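Local coordinates for protein putative aspartate aminotransferase (Thermus thermophilus, PDB 1IUG) that probably transfers amino groups between amino acids and 2-oxo acids, using a covalently held pyridoxal 5'-phosphate as its cofactor, at residues G75-V80 with G98-R103; M188-L193 with I233-A238; V166-L171 with E252-K257. All blocks are in the same frame, centred on the assembly; numbering follows the deposited sequence.

Contact 1 (G75-V80 with G98-R103); sequences GERVLV and GLVVER
Residues Arg77-Val80 and Val100-Arg103 pair as neighbouring parallel strands, with 100-105 the outermost strand of the seven-stranded sheet on this side. The backbone bonds alternate in the parallel manner. Val100 uses both polar groups, giving its N to Glu76 O and taking Val78 N on its own O at 3.0 Å; Glu102 repeats this two residues on, its N reaching Val78 O and its O receiving Val80 N at 2.9 Å. Val101 CA adds a C-H...O contact to Val78 O at 3.5 Å. Arg77 and Leu79 turn their backbone groups the other way, to Ala123 and strand 124-128. Before the strands begin, Gly75 N bonds to Gly98 O at 2.8 Å, just where a Schellman motif at Gly98 ends helix 85-96.

The two faces differ. On one, Val78 CG2 lies 3.8 Å from Val101 CG2 and Val80 CG2 meets Val101 CG1, while Leu99 CD1 comes across Val78 at about a right angle. Phe72 and Tyr91 cover this valine layer. On the other, Glu102 is extended, CG anti to its backbone N (chi1 173°), and runs beside Leu79, whose CD1 touches OE1. Arg77 crosses it obliquely: NH1 makes a long salt bridge of 3.7 Å to Glu102 OE2, the guanidinium and carboxylate planes 67° apart. The same OE2 is hydrogen-bonded to Tyr122 OH.

With helix 85-96 joining the two strands, this is a beta-alpha-beta crossover at the sheet edge, a standard element of the large domain in fold-type I aminotransferases.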
ATOM      1  N   GLY A  75      -3.586 -11.466 -24.345  1.00 38.30           N
ATOM      2  CA  GLY A  75      -3.983 -12.420 -25.365  1.00 40.53           C
ATOM      3  C   GLY A  75      -3.906 -13.882 -24.954  1.00 41.08           C
ATOM      4  O   GLY A  75      -4.497 -14.737 -25.616  1.00 42.01           O
ATOM      5  N   GLU A  76      -3.194 -14.177 -23.867  1.00 41.67           N
ATOM      6  CA  GLU A  76      -3.058 -15.556 -23.394  1.00 40.91           C
ATOM      7  C   GLU A  76      -4.337 -16.151 -22.805  1.00 40.92           C
ATOM      8  O   GLU A  76      -5.151 -15.451 -22.200  1.00 40.95           O
ATOM      9  CB  GLU A  76      -1.903 -15.685 -22.400  1.00 40.83           C
ATOM     10  CG  GLU A  76      -0.533 -15.401 -22.997  1.00 42.82           C
ATOM     11  CD  GLU A  76       0.597 -15.970 -22.158  1.00 44.74           C
ATOM     12  OE1 GLU A  76       1.496 -15.207 -21.743  1.00 44.79           O
ATOM     13  OE2 GLU A  76       0.594 -17.194 -21.922  1.00 47.85           O
ATOM     14  N   ARG A  77      -4.488 -17.457 -23.009  1.00 41.11           N
ATOM     15  CA  ARG A  77      -5.631 -18.257 -22.559  1.00 42.12           C
ATOM     16  C   ARG A  77      -5.516 -18.675 -21.087  1.00 39.97           C
ATOM     17  O   ARG A  77      -4.568 -19.367 -20.707  1.00 38.63           O
ATOM     18  CB  ARG A  77      -5.685 -19.530 -23.415  1.00 46.62           C
ATOM     19  CG  ARG A  77      -6.719 -19.598 -24.533  1.00 51.22           C
ATOM     20  CD  ARG A  77      -8.156 -19.504 -24.051  1.00 55.02           C
ATOM     21  NE  ARG A  77      -9.040 -20.199 -24.989  1.00 58.35           N
ATOM     22  CZ  ARG A  77     -10.200 -20.769 -24.666  1.00 60.30           C
ATOM     23  NH1 ARG A  77     -10.642 -20.733 -23.417  1.00 63.37           N
ATOM     24  NH2 ARG A  77     -10.912 -21.395 -25.594  1.00 61.41           N
ATOM     25  N   VAL A  78      -6.481 -18.277 -20.263  1.00 37.07           N
ATOM     26  CA  VAL A  78      -6.464 -18.662 -18.852  1.00 36.63           C
ATOM     27  C   VAL A  78      -7.820 -19.166 -18.379  1.00 35.52           C
ATOM     28  O   VAL A  78      -8.869 -18.657 -18.775  1.00 35.28           O
ATOM     29  CB  VAL A  78      -5.987 -17.525 -17.903  1.00 35.95           C
ATOM     30  CG1 VAL A  78      -4.545 -17.141 -18.211  1.00 35.85           C
ATOM     31  CG2 VAL A  78      -6.916 -16.324 -17.988  1.00 36.31           C
ATOM     32  N   LEU A  79      -7.778 -20.185 -17.533  1.00 33.94           N
ATOM     33  CA  LEU A  79      -8.980 -20.785 -16.985  1.00 34.06           C
ATOM     34  C   LEU A  79      -9.176 -20.278 -15.555  1.00 33.11           C
ATOM     35  O   LEU A  79      -8.283 -20.403 -14.716  1.00 33.55           O
ATOM     36  CB  LEU A  79      -8.839 -22.308 -17.027  1.00 35.27           C
ATOM     37  CG  LEU A  79      -9.952 -23.201 -16.491  1.00 38.25           C
ATOM     38  CD1 LEU A  79     -11.279 -22.815 -17.110  1.00 40.41           C
ATOM     39  CD2 LEU A  79      -9.608 -24.649 -16.807  1.00 38.74           C
ATOM     40  N   VAL A  80     -10.338 -19.682 -15.295  1.00 31.55           N
ATOM     41  CA  VAL A  80     -10.651 -19.139 -13.977  1.00 30.28           C
ATOM     42  C   VAL A  80     -11.991 -19.622 -13.425  1.00 30.77           C
ATOM     43  O   VAL A  80     -13.054 -19.177 -13.870  1.00 29.84           O
ATOM     44  CB  VAL A  80     -10.676 -17.583 -13.997  1.00 31.37           C
ATOM     45  CG1 VAL A  80     -10.979 -17.037 -12.608  1.00 28.32           C
ATOM     46  CG2 VAL A  80      -9.354 -17.031 -14.517  1.00 26.90           C
ATOM     47  N   GLY A  98      -6.135  -7.981 -19.855  1.00 33.34           N
ATOM     48  CA  GLY A  98      -6.172  -8.290 -21.276  1.00 35.39           C
ATOM     49  C   GLY A  98      -5.979  -9.753 -21.637  1.00 36.53           C
ATOM     50  O   GLY A  98      -5.303 -10.070 -22.619  1.00 37.16           O
ATOM     51  N   LEU A  99      -6.590 -10.644 -20.860  1.00 35.70           N
ATOM     52  CA  LEU A  99      -6.478 -12.079 -21.105  1.00 36.13           C
ATOM     53  C   LEU A  99      -7.799 -12.671 -21.586  1.00 35.14           C
ATOM     54  O   LEU A  99      -8.873 -12.128 -21.304  1.00 34.33           O
ATOM     55  CB  LEU A  99      -6.056 -12.805 -19.820  1.00 35.70           C
ATOM     56  CG  LEU A  99      -4.776 -12.367 -19.104  1.00 36.46           C
ATOM     57  CD1 LEU A  99      -4.588 -13.205 -17.849  1.00 38.17           C
ATOM     58  CD2 LEU A  99      -3.580 -12.509 -20.023  1.00 35.70           C
ATOM     59  N   VAL A 100      -7.714 -13.780 -22.319  1.00 34.31           N
ATOM     60  CA  VAL A 100      -8.905 -14.476 -22.799  1.00 34.22           C
ATOM     61  C   VAL A 100      -9.271 -15.414 -21.651  1.00 34.03           C
ATOM     62  O   VAL A 100      -8.551 -16.373 -21.359  1.00 33.94           O
ATOM     63  CB  VAL A 100      -8.626 -15.275 -24.090  1.00 35.55           C
ATOM     64  CG1 VAL A 100      -9.931 -15.820 -24.649  1.00 35.97           C
ATOM     65  CG2 VAL A 100      -7.938 -14.389 -25.120  1.00 35.33           C
ATOM     66  N   VAL A 101     -10.407 -15.142 -21.017  1.00 33.31           N
ATOM     67  CA  VAL A 101     -10.819 -15.906 -19.852  1.00 33.29           C
ATOM     68  C   VAL A 101     -12.027 -16.837 -19.937  1.00 34.28           C
ATOM     69  O   VAL A 101     -13.141 -16.408 -20.268  1.00 34.45           O
ATOM     70  CB  VAL A 101     -11.043 -14.940 -18.654  1.00 34.19           C
ATOM     71  CG1 VAL A 101     -11.238 -15.721 -17.364  1.00 34.88           C
ATOM     72  CG2 VAL A 101      -9.872 -13.971 -18.526  1.00 32.99           C
ATOM     73  N   GLU A 102     -11.795 -18.111 -19.613  1.00 32.86           N
ATOM     74  CA  GLU A 102     -12.870 -19.094 -19.561  1.00 34.00           C
ATOM     75  C   GLU A 102     -13.319 -19.079 -18.109  1.00 34.26           C
ATOM     76  O   GLU A 102     -12.552 -19.394 -17.203  1.00 33.59           O
ATOM     77  CB  GLU A 102     -12.416 -20.506 -19.948  1.00 35.37           C
ATOM     78  CG  GLU A 102     -13.524 -21.548 -19.728  1.00 34.31           C
ATOM     79  CD  GLU A 102     -13.261 -22.870 -20.426  1.00 37.88           C
ATOM     80  OE1 GLU A 102     -13.228 -23.913 -19.737  1.00 38.52           O
ATOM     81  OE2 GLU A 102     -13.111 -22.872 -21.666  1.00 37.69           O
ATOM     82  N   ARG A 103     -14.575 -18.718 -17.912  1.00 35.56           N
ATOM     83  CA  ARG A 103     -15.172 -18.588 -16.599  1.00 37.78           C
ATOM     84  C   ARG A 103     -16.143 -19.744 -16.327  1.00 39.47           C
ATOM     85  O   ARG A 103     -17.167 -19.878 -16.999  1.00 39.82           O
ATOM     86  CB  ARG A 103     -15.854 -17.212 -16.583  1.00 39.53           C
ATOM     87  CG  ARG A 103     -16.301 -16.606 -15.269  1.00 42.13           C
ATOM     88  CD  ARG A 103     -17.338 -17.400 -14.535  1.00 46.42           C
ATOM     89  NE  ARG A 103     -17.986 -16.612 -13.480  1.00 49.62           N
ATOM     90  CZ  ARG A 103     -18.399 -15.350 -13.599  1.00 49.47           C
ATOM     91  NH1 ARG A 103     -18.243 -14.684 -14.738  1.00 52.23           N
ATOM     92  NH2 ARG A 103     -18.987 -14.750 -12.571  1.00 47.35           N
TER

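Contact 2 (M188-L193 with I233-A238); sequences MCPPGL and INLVLA
Leu235 reaches from helix 233-246 into the curve of 188-193, and loop residues meet it from several directions. Leu193 lies antiparallel to it: the two side chains slide past each other in opposite directions, so that Leu193 CD1 rests 3.8 Å from Leu235 CB while Leu193 CG lies beside Leu235 CD1. Leu193 CD1 goes on to touch the next residue of the helix, Val236 CG2, at 4.0 Å. With CD1 continuing the line away from CA (chi2 -177°), Leu235 drives that methyl into the bend of the loop, 3.6 Å from Gly192 CA and 3.7 Å from Pro191 O. Gly192 has no side chain between them. The other methyl, CD2, meets Pro190 CB at 4.0 Å, the two side chains set at a slant.

This loop follows the cofactor-bearing Lys185 and leads from strand 178-182 into the antiparallel strand 193-198, a pairing that belongs to the large-domain sheet of fold-type I enzymes; the helix covers the turn between them. Ser183, two residues before that lysine, is hydrogen-bonded through OG to Pro190 O and Leu193 N.

One turn further along the helix, Ala238 CB faces Cys189, whose SG stands 4.1 Å away in apolar packing and lies 3.8 Å from Ala238 O. Leu20 of helix 14-21 closes over both Pro190 and Leu235, and Asn234 of the second subunit packs on Pro190 and Pro191, which places this buried patch at the dimer interface.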
ATOM      1  N   MET A 188      -2.083 -11.957  11.325  1.00 24.82           N
ATOM      2  CA  MET A 188      -2.452 -11.167  12.505  1.00 24.01           C
ATOM      3  C   MET A 188      -1.758  -9.801  12.561  1.00 23.71           C
ATOM      4  O   MET A 188      -1.374  -9.315  13.636  1.00 25.02           O
ATOM      5  CB  MET A 188      -2.187 -11.974  13.786  1.00 22.09           C
ATOM      6  CG  MET A 188      -2.983 -13.276  13.873  1.00 23.42           C
ATOM      7  SD  MET A 188      -2.358 -14.417  15.138  1.00 26.33           S
ATOM      8  CE  MET A 188      -0.830 -14.974  14.331  1.00 25.51           C
ATOM      9  N   CYS A 189      -1.600  -9.192  11.390  1.00 22.49           N
ATOM     10  CA  CYS A 189      -0.973  -7.880  11.261  1.00 23.38           C
ATOM     11  C   CYS A 189      -1.964  -6.908  10.640  1.00 22.99           C
ATOM     12  O   CYS A 189      -3.001  -7.316  10.128  1.00 23.80           O
ATOM     13  CB  CYS A 189       0.272  -7.966  10.377  1.00 24.57           C
ATOM     14  SG  CYS A 189       1.640  -8.846  11.125  1.00 25.37           S
ATOM     15  N   PRO A 190      -1.675  -5.598  10.714  1.00 24.30           N
ATOM     16  CA  PRO A 190      -2.575  -4.595  10.135  1.00 23.65           C
ATOM     17  C   PRO A 190      -2.577  -4.693   8.604  1.00 24.36           C
ATOM     18  O   PRO A 190      -1.691  -5.319   8.013  1.00 23.64           O
ATOM     19  CB  PRO A 190      -1.937  -3.270  10.575  1.00 23.05           C
ATOM     20  CG  PRO A 190      -1.145  -3.633  11.797  1.00 25.82           C
ATOM     21  CD  PRO A 190      -0.547  -4.951  11.409  1.00 22.14           C
ATOM     22  N   PRO A 191      -3.612  -4.128   7.950  1.00 23.39           N
ATOM     23  CA  PRO A 191      -3.725  -4.136   6.486  1.00 21.49           C
ATOM     24  C   PRO A 191      -2.628  -3.213   5.958  1.00 20.57           C
ATOM     25  O   PRO A 191      -2.221  -2.285   6.659  1.00 18.68           O
ATOM     26  CB  PRO A 191      -5.093  -3.495   6.243  1.00 23.02           C
ATOM     27  CG  PRO A 191      -5.844  -3.760   7.507  1.00 26.59           C
ATOM     28  CD  PRO A 191      -4.812  -3.538   8.567  1.00 23.26           C
ATOM     29  N   GLY A 192      -2.144  -3.457   4.743  1.00 19.85           N
ATOM     30  CA  GLY A 192      -1.111  -2.594   4.201  1.00 19.70           C
ATOM     31  C   GLY A 192      -0.021  -3.279   3.395  1.00 21.48           C
ATOM     32  O   GLY A 192       0.729  -2.612   2.685  1.00 21.16           O
ATOM     33  N   LEU A 193       0.094  -4.597   3.528  1.00 21.41           N
ATOM     34  CA  LEU A 193       1.094  -5.353   2.780  1.00 21.92           C
ATOM     35  C   LEU A 193       0.464  -6.494   1.992  1.00 22.55           C
ATOM     36  O   LEU A 193      -0.540  -7.076   2.407  1.00 23.32           O
ATOM     37  CB  LEU A 193       2.165  -5.934   3.713  1.00 20.04           C
ATOM     38  CG  LEU A 193       3.062  -4.994   4.518  1.00 22.03           C
ATOM     39  CD1 LEU A 193       4.043  -5.824   5.339  1.00 20.20           C
ATOM     40  CD2 LEU A 193       3.814  -4.046   3.584  1.00 22.08           C
ATOM     41  N   ILE A 233       7.777  -0.127   5.956  1.00 25.76           N
ATOM     42  CA  ILE A 233       8.761  -0.758   6.830  1.00 27.29           C
ATOM     43  C   ILE A 233       8.275  -1.086   8.242  1.00 27.93           C
ATOM     44  O   ILE A 233       8.714  -2.072   8.836  1.00 27.91           O
ATOM     45  CB  ILE A 233      10.068   0.094   6.874  1.00 29.13           C
ATOM     46  CG1 ILE A 233      11.205  -0.685   7.542  1.00 29.76           C
ATOM     47  CG2 ILE A 233       9.818   1.427   7.566  1.00 29.45           C
ATOM     48  CD1 ILE A 233      11.654  -1.905   6.754  1.00 31.11           C
ATOM     49  N   ASN A 234       7.352  -0.279   8.763  1.00 28.99           N
ATOM     50  CA  ASN A 234       6.791  -0.488  10.100  1.00 29.54           C
ATOM     51  C   ASN A 234       6.000  -1.798  10.128  1.00 28.46           C
ATOM     52  O   ASN A 234       6.087  -2.571  11.085  1.00 26.53           O
ATOM     53  CB  ASN A 234       5.860   0.673  10.480  1.00 32.53           C
ATOM     54  CG  ASN A 234       6.519   2.034  10.319  1.00 34.54           C
ATOM     55  OD1 ASN A 234       6.901   2.427   9.214  1.00 35.49           O
ATOM     56  ND2 ASN A 234       6.649   2.763  11.422  1.00 33.87           N
ATOM     57  N   LEU A 235       5.207  -2.019   9.081  1.00 28.07           N
ATOM     58  CA  LEU A 235       4.403  -3.229   8.954  1.00 26.90           C
ATOM     59  C   LEU A 235       5.301  -4.441   8.703  1.00 25.09           C
ATOM     60  O   LEU A 235       5.016  -5.536   9.178  1.00 27.77           O
ATOM     61  CB  LEU A 235       3.393  -3.081   7.815  1.00 27.42           C
ATOM     62  CG  LEU A 235       2.367  -1.953   7.918  1.00 30.31           C
ATOM     63  CD1 LEU A 235       1.421  -2.030   6.735  1.00 29.93           C
ATOM     64  CD2 LEU A 235       1.583  -2.062   9.206  1.00 30.26           C
ATOM     65  N   VAL A 236       6.381  -4.242   7.949  1.00 24.54           N
ATOM     66  CA  VAL A 236       7.327  -5.313   7.658  1.00 24.36           C
ATOM     67  C   VAL A 236       7.917  -5.825   8.973  1.00 26.22           C
ATOM     68  O   VAL A 236       8.085  -7.035   9.152  1.00 26.00           O
ATOM     69  CB  VAL A 236       8.454  -4.835   6.698  1.00 24.29           C
ATOM     70  CG1 VAL A 236       9.511  -5.917   6.528  1.00 23.94           C
ATOM     71  CG2 VAL A 236       7.864  -4.487   5.340  1.00 22.89           C
ATOM     72  N   LEU A 237       8.188  -4.904   9.898  1.00 27.63           N
ATOM     73  CA  LEU A 237       8.724  -5.249  11.217  1.00 29.46           C
ATOM     74  C   LEU A 237       7.736  -6.142  11.954  1.00 27.77           C
ATOM     75  O   LEU A 237       8.126  -7.135  12.576  1.00 27.02           O
ATOM     76  CB  LEU A 237       8.971  -3.990  12.050  1.00 32.13           C
ATOM     77  CG  LEU A 237      10.364  -3.370  11.986  1.00 38.48           C
ATOM     78  CD1 LEU A 237      10.336  -1.967  12.586  1.00 39.03           C
ATOM     79  CD2 LEU A 237      11.350  -4.269  12.728  1.00 38.83           C
ATOM     80  N   ALA A 238       6.460  -5.762  11.888  1.00 24.88           N
ATOM     81  CA  ALA A 238       5.381  -6.513  12.525  1.00 25.96           C
ATOM     82  C   ALA A 238       5.270  -7.927  11.936  1.00 25.14           C
ATOM     83  O   ALA A 238       5.082  -8.899  12.667  1.00 25.45           O
ATOM     84  CB  ALA A 238       4.057  -5.759  12.372  1.00 24.21           C
TER

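Contact 3 (V166-L171 with E252-K257)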
ATOM      1  N   VAL A 166      -2.875 -20.310   8.253  1.00 26.06           N
ATOM      2  CA  VAL A 166      -4.190 -20.702   8.737  1.00 27.42           C
ATOM      3  C   VAL A 166      -4.310 -22.207   8.512  1.00 27.42           C
ATOM      4  O   VAL A 166      -4.757 -22.940   9.387  1.00 29.53           O
ATOM      5  CB  VAL A 166      -5.306 -19.950   7.973  1.00 26.31           C
ATOM      6  CG1 VAL A 166      -6.668 -20.405   8.438  1.00 27.66           C
ATOM      7  CG2 VAL A 166      -5.160 -18.457   8.187  1.00 25.30           C
ATOM      8  N   GLY A 167      -3.856 -22.645   7.344  1.00 28.04           N
ATOM      9  CA  GLY A 167      -3.873 -24.049   6.980  1.00 29.31           C
ATOM     10  C   GLY A 167      -2.565 -24.397   6.292  1.00 30.15           C
ATOM     11  O   GLY A 167      -1.693 -23.537   6.129  1.00 28.21           O
ATOM     12  N   GLU A 168      -2.413 -25.659   5.905  1.00 31.80           N
ATOM     13  CA  GLU A 168      -1.207 -26.121   5.226  1.00 34.10           C
ATOM     14  C   GLU A 168      -1.108 -25.538   3.826  1.00 34.11           C
ATOM     15  O   GLU A 168      -2.082 -25.552   3.069  1.00 34.29           O
ATOM     16  CB  GLU A 168      -1.195 -27.649   5.131  1.00 39.05           C
ATOM     17  CG  GLU A 168      -0.895 -28.368   6.442  1.00 47.89           C
ATOM     18  CD  GLU A 168       0.557 -28.224   6.885  1.00 52.82           C
ATOM     19  OE1 GLU A 168       0.833 -28.461   8.081  1.00 56.21           O
ATOM     20  OE2 GLU A 168       1.425 -27.892   6.044  1.00 55.75           O
ATOM     21  N   VAL A 169       0.071 -25.020   3.495  1.00 31.69           N
ATOM     22  CA  VAL A 169       0.322 -24.440   2.180  1.00 31.37           C
ATOM     23  C   VAL A 169       1.740 -24.758   1.701  1.00 31.87           C
ATOM     24  O   VAL A 169       2.634 -25.053   2.499  1.00 32.03           O
ATOM     25  CB  VAL A 169       0.143 -22.885   2.170  1.00 32.27           C
ATOM     26  CG1 VAL A 169      -1.293 -22.497   2.495  1.00 31.07           C
ATOM     27  CG2 VAL A 169       1.117 -22.222   3.142  1.00 30.19           C
ATOM     28  N   ALA A 170       1.923 -24.706   0.389  1.00 31.75           N
ATOM     29  CA  ALA A 170       3.214 -24.941  -0.250  1.00 31.63           C
ATOM     30  C   ALA A 170       3.074 -24.486  -1.689  1.00 30.99           C
ATOM     31  O   ALA A 170       1.961 -24.356  -2.196  1.00 31.35           O
ATOM     32  CB  ALA A 170       3.587 -26.416  -0.200  1.00 32.05           C
ATOM     33  N   LEU A 171       4.193 -24.183  -2.334  1.00 31.01           N
ATOM     34  CA  LEU A 171       4.146 -23.768  -3.726  1.00 30.14           C
ATOM     35  C   LEU A 171       4.389 -24.957  -4.653  1.00 30.39           C
ATOM     36  O   LEU A 171       3.455 -25.702  -4.959  1.00 28.69           O
ATOM     37  CB  LEU A 171       5.138 -22.641  -3.998  1.00 30.43           C
ATOM     38  CG  LEU A 171       4.489 -21.300  -4.356  1.00 31.17           C
ATOM     39  CD1 LEU A 171       3.510 -20.894  -3.271  1.00 31.90           C
ATOM     40  CD2 LEU A 171       5.555 -20.239  -4.525  1.00 29.25           C
ATOM     41  N   GLU A 252       1.549 -26.526  15.664  1.00 36.95           N
ATOM     42  CA  GLU A 252       0.691 -26.274  16.812  1.00 36.81           C
ATOM     43  C   GLU A 252      -0.264 -25.124  16.506  1.00 33.85           C
ATOM     44  O   GLU A 252      -1.433 -25.167  16.887  1.00 31.40           O
ATOM     45  CB  GLU A 252       1.526 -25.947  18.055  1.00 41.05           C
ATOM     46  CG  GLU A 252       2.420 -27.088  18.536  1.00 48.53           C
ATOM     47  CD  GLU A 252       3.826 -27.067  17.934  1.00 52.54           C
ATOM     48  OE1 GLU A 252       3.972 -27.031  16.691  1.00 53.82           O
ATOM     49  OE2 GLU A 252       4.797 -27.101  18.719  1.00 56.57           O
ATOM     50  N   HIS A 253       0.242 -24.105  15.808  1.00 31.90           N
ATOM     51  CA  HIS A 253      -0.563 -22.940  15.440  1.00 28.40           C
ATOM     52  C   HIS A 253      -1.687 -23.347  14.497  1.00 26.17           C
ATOM     53  O   HIS A 253      -2.829 -22.903  14.640  1.00 24.84           O
ATOM     54  CB  HIS A 253       0.311 -21.865  14.778  1.00 28.62           C
ATOM     55  CG  HIS A 253      -0.465 -20.707  14.230  1.00 29.14           C
ATOM     56  ND1 HIS A 253      -0.945 -19.686  15.024  1.00 29.19           N
ATOM     57  CD2 HIS A 253      -0.862 -20.418  12.967  1.00 29.25           C
ATOM     58  CE1 HIS A 253      -1.601 -18.820  14.274  1.00 29.23           C
ATOM     59  NE2 HIS A 253      -1.566 -19.240  13.022  1.00 29.66           N
ATOM     60  N   LEU A 254      -1.352 -24.195  13.530  1.00 25.75           N
ATOM     61  CA  LEU A 254      -2.328 -24.673  12.557  1.00 26.51           C
ATOM     62  C   LEU A 254      -3.407 -25.531  13.220  1.00 25.08           C
ATOM     63  O   LEU A 254      -4.594 -25.369  12.932  1.00 26.58           O
ATOM     64  CB  LEU A 254      -1.633 -25.441  11.428  1.00 24.18           C
ATOM     65  CG  LEU A 254      -0.646 -24.612  10.598  1.00 27.15           C
ATOM     66  CD1 LEU A 254      -0.041 -25.465   9.485  1.00 26.25           C
ATOM     67  CD2 LEU A 254      -1.347 -23.382  10.020  1.00 25.27           C
ATOM     68  N   ALA A 255      -2.996 -26.407  14.136  1.00 24.80           N
ATOM     69  CA  ALA A 255      -3.931 -27.276  14.845  1.00 25.29           C
ATOM     70  C   ALA A 255      -4.883 -26.447  15.710  1.00 25.52           C
ATOM     71  O   ALA A 255      -6.065 -26.766  15.822  1.00 27.71           O
ATOM     72  CB  ALA A 255      -3.177 -28.300  15.702  1.00 22.47           C
ATOM     73  N   LEU A 256      -4.366 -25.385  16.320  1.00 25.21           N
ATOM     74  CA  LEU A 256      -5.196 -24.514  17.146  1.00 26.37           C
ATOM     75  C   LEU A 256      -6.251 -23.823  16.283  1.00 25.64           C
ATOM     76  O   LEU A 256      -7.433 -23.820  16.620  1.00 24.45           O
ATOM     77  CB  LEU A 256      -4.346 -23.454  17.851  1.00 27.38           C
ATOM     78  CG  LEU A 256      -5.140 -22.427  18.671  1.00 29.31           C
ATOM     79  CD1 LEU A 256      -5.798 -23.119  19.862  1.00 28.41           C
ATOM     80  CD2 LEU A 256      -4.224 -21.304  19.144  1.00 29.16           C
ATOM     81  N   LYS A 257      -5.822 -23.255  15.160  1.00 25.59           N
ATOM     82  CA  LYS A 257      -6.746 -22.566  14.276  1.00 26.59           C
ATOM     83  C   LYS A 257      -7.833 -23.495  13.721  1.00 26.33           C
ATOM     84  O   LYS A 257      -9.002 -23.103  13.628  1.00 23.00           O
ATOM     85  CB  LYS A 257      -5.980 -21.803  13.186  1.00 28.68           C
ATOM     86  CG  LYS A 257      -5.311 -20.535  13.753  1.00 33.90           C
ATOM     87  CD  LYS A 257      -6.406 -19.622  14.330  1.00 39.37           C
ATOM     88  CE  LYS A 257      -5.920 -18.330  14.952  1.00 38.33           C
ATOM     89  NZ  LYS A 257      -4.448 -18.149  14.909  1.00 50.28           N
TER
HETATM   90  O   HOH W   1      -5.295 -25.508  10.221  1.00 27.28           O
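Leu254 and Val166 bury most of this contact, and they meet in an uneven way: the leucine side chain presses on the backbone of the valine. Leu254 points from helix 250-270 at the loop 166-171, and its two methyls divide the work. CD2 sits against the peptide link after Val166, 3.5 Å from Val166 O and 3.7 Å from Gly167 N. CD1 goes to Glu168, where OE1 lies 3.4 Å away.

Val166 turns its own side chain away from the helix, onto Met326, so it is the carbonyl that faces Leu254. That oxygen also receives a hydrogen bond from a water at 2.8 Å, and the same water donates at 2.8 Å to Leu254 O. One molecule thus ties the loop carbonyl to a helix carbonyl, doing what two acceptors cannot do directly. Lys257, a turn further along, adds its CB beside Val166 O at 4.1 Å; its chain then leads off, CG passing over one face of the His253 ring, toward its rim. The NE2 of that ring makes a weak hydrogen bond to the O of Leu165, the residue before Val166.

Glu168 leaves the backbone at a slant, but a bend at chi2 (-71°) carries the carboxylate to the helix, and it crosses Leu254 at about a right angle. The site joins the crossover loop between strands 155-159 and 178-182 to the long helix that leads into strand 274-275 of the second, five-stranded sheet.

No direct hydrogen bond spans the two segments; the polar link is the water. The like charge of Glu251 near OE1 may make the Glu168 carboxylate slightly easier to protonate, but the side chain is exposed and has Arg48 as a long, weak ion-pair partner, so any effect is probably small.

In the fold
From the N terminus, contact 1 comes first and closes a short loop: strand 77-82, helix 85-96 and strand 100-105 are complete before the other two begin. Segment 166-171 then opens contact 3, 188-193 opens contact 2, helix 233-246 closes contact 2, and helix 250-270, next in the chain, closes contact 3, so contact 2 is nested within contact 3. These two touch: Met188 CE packs 3.9 Å from His253 CE1. Contact 1 stands apart, its centre about 33 Å from that of contact 2 and 31 Å from that of contact 3. It finishes the sheet edge, whereas the nested pair fastens two successive helices to loops flanking strand 178-182.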